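Long-range contact in putative fimbrial associated sortase-like protein (PDB 6BWE), which probably acts as a class C sortase, a cysteine transpeptidase that joins pilin subunits into covalently linked pili: residues L90-G95 with H103-L108. The protein carries 2 engineered substitutions. Residues are numbered along the deposited sequence; the frame is centred on the assembly and turned at random.
Sequences LPIYHG and HGLGHL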
loop_
_atom_site.group_PDB
_atom_site.type_symbol
_atom_site.label_atom_id
_atom_site.label_comp_id
_atom_site.label_asym_id
_atom_site.label_seq_id
_atom_site.Cartn_x
_atom_site.Cartn_y
_atom_site.Cartn_z
ATOM N N LEU A 90 -23.802 11.725 -2.640
ATOM C CA LEU A 90 -22.884 11.699 -3.766
ATOM C C LEU A 90 -22.409 10.280 -4.130
ATOM O O LEU A 90 -22.266 9.442 -3.243
ATOM C CB LEU A 90 -21.652 12.551 -3.459
ATOM C CG LEU A 90 -21.854 14.055 -3.263
ATOM C CD1 LEU A 90 -20.632 14.722 -2.716
ATOM C CD2 LEU A 90 -22.169 14.657 -4.595
ATOM N N PRO A 91 -22.173 10.041 -5.440
ATOM C CA PRO A 91 -21.592 8.795 -5.898
ATOM C C PRO A 91 -20.070 8.756 -5.654
ATOM O O PRO A 91 -19.379 9.803 -5.723
ATOM C CB PRO A 91 -21.944 8.776 -7.396
ATOM C CG PRO A 91 -21.988 10.211 -7.777
ATOM C CD PRO A 91 -22.481 10.947 -6.559
ATOM N N ILE A 92 -19.565 7.536 -5.417
ATOM C CA ILE A 92 -18.141 7.285 -5.325
ATOM C C ILE A 92 -17.760 6.358 -6.505
ATOM O O ILE A 92 -18.441 5.377 -6.746
ATOM C CB ILE A 92 -17.767 6.639 -3.990
ATOM C CG1 ILE A 92 -18.216 7.523 -2.793
ATOM C CG2 ILE A 92 -16.253 6.418 -3.960
ATOM C CD1 ILE A 92 -18.318 6.774 -1.457
ATOM N N TYR A 93 -16.640 6.660 -7.159
ATOM C CA TYR A 93 -16.095 5.895 -8.261
ATOM C C TYR A 93 -14.721 5.380 -7.923
ATOM O O TYR A 93 -14.078 5.877 -7.000
ATOM C CB TYR A 93 -15.982 6.787 -9.489
ATOM C CG TYR A 93 -17.310 7.348 -9.952
ATOM C CD1 TYR A 93 -18.096 6.647 -10.829
ATOM C CD2 TYR A 93 -17.773 8.572 -9.476
ATOM C CE1 TYR A 93 -19.314 7.156 -11.266
ATOM C CE2 TYR A 93 -19.000 9.097 -9.913
ATOM C CZ TYR A 93 -19.761 8.377 -10.793
ATOM O OH TYR A 93 -20.990 8.857 -11.201
ATOM N N HIS A 94 -14.260 4.368 -8.666
ATOM C CA HIS A 94 -12.861 3.978 -8.576
ATOM C C HIS A 94 -11.939 5.136 -8.974
ATOM O O HIS A 94 -12.182 5.819 -9.953
ATOM C CB HIS A 94 -12.503 2.863 -9.546
ATOM C CG HIS A 94 -13.137 1.551 -9.270
ATOM N ND1 HIS A 94 -14.153 1.065 -10.053
ATOM C CD2 HIS A 94 -12.809 0.555 -8.421
ATOM C CE1 HIS A 94 -14.467 -0.149 -9.648
ATOM N NE2 HIS A 94 -13.691 -0.472 -8.641
ATOM N N GLY A 95 -10.850 5.308 -8.243
ATOM C CA GLY A 95 -9.785 6.200 -8.647
ATOM C C GLY A 95 -10.068 7.663 -8.454
ATOM O O GLY A 95 -11.149 8.079 -7.956
ATOM N N HIS A 103 -17.409 15.097 -11.469
ATOM C CA HIS A 103 -18.763 14.566 -11.406
ATOM C C HIS A 103 -19.144 13.788 -10.158
ATOM O O HIS A 103 -20.305 13.410 -10.000
ATOM C CB HIS A 103 -19.011 13.701 -12.649
ATOM C CG HIS A 103 -18.819 14.437 -13.926
ATOM N ND1 HIS A 103 -19.732 15.364 -14.391
ATOM C CD2 HIS A 103 -17.795 14.428 -14.813
ATOM C CE1 HIS A 103 -19.290 15.862 -15.534
ATOM N NE2 HIS A 103 -18.121 15.306 -15.816
ATOM N N GLY A 104 -18.192 13.505 -9.271
ATOM C CA GLY A 104 -18.532 12.876 -8.020
ATOM C C GLY A 104 -17.281 12.726 -7.166
ATOM O O GLY A 104 -16.316 13.484 -7.314
ATOM N N LEU A 105 -17.268 11.700 -6.340
ATOM C CA LEU A 105 -16.152 11.452 -5.449
ATOM C C LEU A 105 -15.284 10.353 -6.002
ATOM O O LEU A 105 -15.752 9.461 -6.700
ATOM C CB LEU A 105 -16.654 11.094 -4.060
ATOM C CG LEU A 105 -17.546 12.185 -3.425
ATOM C CD1 LEU A 105 -18.138 11.679 -2.133
ATOM C CD2 LEU A 105 -16.809 13.508 -3.212
ATOM N N GLY A 106 -13.998 10.450 -5.697
ATOM C CA GLY A 106 -13.034 9.459 -6.077
ATOM C C GLY A 106 -12.517 8.651 -4.897
ATOM O O GLY A 106 -12.188 9.202 -3.830
ATOM N N HIS A 107 -12.394 7.348 -5.081
ATOM C CA HIS A 107 -11.769 6.506 -4.074
ATOM C C HIS A 107 -10.262 6.503 -4.332
ATOM O O HIS A 107 -9.840 6.294 -5.470
ATOM C CB HIS A 107 -12.340 5.090 -4.091
ATOM C CG HIS A 107 -11.561 4.143 -3.249
ATOM N ND1 HIS A 107 -10.576 3.328 -3.765
ATOM C CD2 HIS A 107 -11.566 3.942 -1.907
ATOM C CE1 HIS A 107 -10.021 2.644 -2.771
ATOM N NE2 HIS A 107 -10.586 3.025 -1.633
ATOM N N LEU A 108 -9.464 6.747 -3.286
ATOM C CA LEU A 108 -8.021 6.788 -3.433
ATOM C C LEU A 108 -7.419 5.385 -3.468
ATOM O O LEU A 108 -7.376 4.682 -2.454
ATOM C CB LEU A 108 -7.407 7.640 -2.324
ATOM C CG LEU A 108 -5.979 8.136 -2.443
ATOM C CD1 LEU A 108 -5.644 8.744 -3.802
ATOM C CD2 LEU A 108 -5.728 9.146 -1.340
HETATM O O HOH W 1 -21.865 11.430 -11.285
#
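L105 packs beside I92 on the buried inner face of two neighbouring parallel strands and meets L90 of the adjoining strand, while the Y93 side chain turns to the opposite face. L105 CD1 lies 3.9 Å from L90 CB, and the two leucine side chains run about perpendicular to each other. With CG beside its own backbone N (chi1 -58°), L105 leans back toward L90; its CB meets I92 CG1 at 4.1 Å. I81, I124 and F136 close round this leucine. Further along, I92 CG2 reaches H107 CB, and the H107 ring is held beyond the strand pair by Y64 OH at ND1 and A112 O at NE2. Strand 88-94, helix 98-103 and strand 105-107 form a beta-alpha-beta crossover within the sortase beta-barrel, and L105 sits about 7 Å, side chain to side chain, from H127, the predicted catalytic histidine. Hydrogen bonds from L105 N to P91 O (2.9 Å) and from H107 N to Y93 O run nearly along the acceptor carbonyls. Between them, Y93 N bonds L105 O at 3.0 Å, tilted 26° from the carbonyl plane. Y93 is partly exposed, in contrast to buried L105 and I92. Its ring turns an edge to G104 CA and L105 O, the latter 3.5 Å from CD2. At this side a water bridges Y93 OH and H103 O, donating to the carbonyl.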